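Long-range contact in AimR transcriptional regulator (Bacillus phage phi3T, PDB 5ZVV), which activates transcription of the aimX locus as a dimer and responds to the arbitrium peptide in the phage lysis-lysogeny decision: residues Gln111-Val116 / Ser144-Phe149. Residues are numbered along the deposited sequence; the frame is centred on the assembly and turned at random.
Sequences QEWGKV and SAEMLF
Selenomethionine Met147 lies across one face of the Trp113 indole. Its methyl CE sits 3.3 Å from the centroid of the six-membered ring, only 2° off the ring normal. This is a CH-pi contact. The selenium is over the five-membered ring, 4.1 Å from its centroid, in a Met-aromatic arrangement. Bends at chi2 and chi3 (94°) bring SE and then CE over the indole. CG meets the same face near CD1. Val116 packs on the selenium, with CG1 and SE 3.7 Å apart. Phe189 of helix 184-203 also touches Met147, which is buried.

Beside this tightly packed apolar part, Glu112 reaches the start of the second helix with its extended chain. Its OE2 accepts two bonds from Ser144. The backbone N donates to the syn lone pair. Ser144 OG donates to Glu112 OE2 at 2.7 Å, from the anti side and out of the carboxylate plane. Glu112 OE1 accepts from Lys143 N, so both oxygens bind backbone N-H groups of the turn that leads into helix 145-161. Ser144 is the N-cap residue; its OG accepts from Met147 N.

The looser side is at Glu146, which is partly exposed. Its CB meets Trp113 CZ2 obliquely, and a water links Trp113 NE1 to Glu146 OE1 at 2.8 and 3.2 Å. The axes of the two short segments run nearly parallel, 10° apart, consistent with the all-helical, TPR-clan fold of this family.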
# COMPACT_ATOMS: atom_id res chain seq x y z
N GLN A 111 -30.94 7.57 -4.55
CA GLN A 111 -29.96 7.92 -5.57
C GLN A 111 -28.54 7.76 -5.05
O GLN A 111 -27.66 7.28 -5.77
CB GLN A 111 -30.19 9.35 -6.06
CG GLN A 111 -31.51 9.59 -6.75
CD GLN A 111 -31.68 11.03 -7.17
OE1 GLN A 111 -30.74 11.83 -7.10
NE2 GLN A 111 -32.89 11.39 -7.61
N GLU A 112 -28.31 8.16 -3.80
CA GLU A 112 -26.99 8.06 -3.21
C GLU A 112 -26.55 6.61 -3.08
O GLU A 112 -25.43 6.25 -3.45
CB GLU A 112 -27.00 8.76 -1.85
CG GLU A 112 -25.82 8.47 -0.95
CD GLU A 112 -25.95 9.20 0.37
OE1 GLU A 112 -26.41 10.36 0.36
OE2 GLU A 112 -25.60 8.62 1.42
N TRP A 113 -27.44 5.75 -2.56
CA TRP A 113 -27.15 4.33 -2.50
C TRP A 113 -26.86 3.77 -3.88
O TRP A 113 -25.92 2.98 -4.07
CB TRP A 113 -28.32 3.58 -1.86
CG TRP A 113 -28.34 3.63 -0.37
CD1 TRP A 113 -28.46 4.75 0.41
CD2 TRP A 113 -28.28 2.52 0.53
NE1 TRP A 113 -28.46 4.40 1.74
CE2 TRP A 113 -28.35 3.04 1.84
CE3 TRP A 113 -28.16 1.14 0.36
CZ2 TRP A 113 -28.32 2.22 2.97
CZ3 TRP A 113 -28.13 0.32 1.48
CH2 TRP A 113 -28.20 0.87 2.77
N GLY A 114 -27.66 4.16 -4.87
CA GLY A 114 -27.46 3.66 -6.22
C GLY A 114 -26.13 4.07 -6.80
O GLY A 114 -25.47 3.29 -7.49
N LYS A 115 -25.69 5.30 -6.51
CA LYS A 115 -24.42 5.77 -7.05
C LYS A 115 -23.25 5.10 -6.35
O LYS A 115 -22.26 4.74 -7.00
CB LYS A 115 -24.34 7.29 -6.92
CG LYS A 115 -25.23 8.03 -7.92
CD LYS A 115 -25.78 9.33 -7.35
CE LYS A 115 -24.70 10.35 -7.10
NZ LYS A 115 -25.25 11.61 -6.52
N VAL A 116 -23.34 4.91 -5.03
CA VAL A 116 -22.25 4.27 -4.30
C VAL A 116 -22.12 2.81 -4.71
O VAL A 116 -21.01 2.32 -4.97
CB VAL A 116 -22.45 4.43 -2.78
CG1 VAL A 116 -21.39 3.64 -2.03
CG2 VAL A 116 -22.38 5.89 -2.39
N SER A 144 -25.94 9.91 4.09
CA SER A 144 -26.34 8.86 5.01
C SER A 144 -25.13 8.20 5.64
O SER A 144 -24.09 8.02 4.99
CB SER A 144 -27.19 7.81 4.29
OG SER A 144 -26.38 7.02 3.44
N ALA A 145 -25.26 7.82 6.91
CA ALA A 145 -24.18 7.11 7.59
C ALA A 145 -23.82 5.83 6.86
O ALA A 145 -22.65 5.58 6.57
CB ALA A 145 -24.59 6.82 9.04
N GLU A 146 -24.83 5.02 6.53
CA GLU A 146 -24.61 3.73 5.87
C GLU A 146 -23.67 3.88 4.67
O GLU A 146 -22.64 3.21 4.59
CB GLU A 146 -25.94 3.13 5.44
CG GLU A 146 -26.83 2.67 6.58
CD GLU A 146 -27.65 3.79 7.18
OE1 GLU A 146 -27.66 4.90 6.60
OE2 GLU A 146 -28.28 3.57 8.23
N MSE A 147 -24.01 4.77 3.75
CA MSE A 147 -23.19 4.93 2.56
C MSE A 147 -21.85 5.55 2.90
O MSE A 147 -20.83 5.15 2.33
CB MSE A 147 -23.93 5.74 1.50
CG MSE A 147 -25.00 4.92 0.76
SE MSE A 147 -24.36 3.15 0.16
CE MSE A 147 -24.95 2.04 1.67
N LEU A 148 -21.84 6.49 3.86
CA LEU A 148 -20.56 6.99 4.37
C LEU A 148 -19.69 5.83 4.82
O LEU A 148 -18.47 5.83 4.61
CB LEU A 148 -20.79 7.97 5.52
CG LEU A 148 -21.19 9.40 5.16
CD1 LEU A 148 -21.55 10.18 6.42
CD2 LEU A 148 -20.08 10.10 4.39
N PHE A 149 -20.31 4.81 5.43
CA PHE A 149 -19.58 3.60 5.76
C PHE A 149 -19.18 2.84 4.51
O PHE A 149 -18.00 2.54 4.30
CB PHE A 149 -20.45 2.73 6.68
CG PHE A 149 -19.75 1.51 7.23
CD1 PHE A 149 -19.68 0.34 6.49
CD2 PHE A 149 -19.18 1.53 8.49
CE1 PHE A 149 -19.05 -0.78 6.99
CE2 PHE A 149 -18.55 0.41 9.00
CZ PHE A 149 -18.48 -0.74 8.24
O HOH W 1 -29.68 5.16 4.17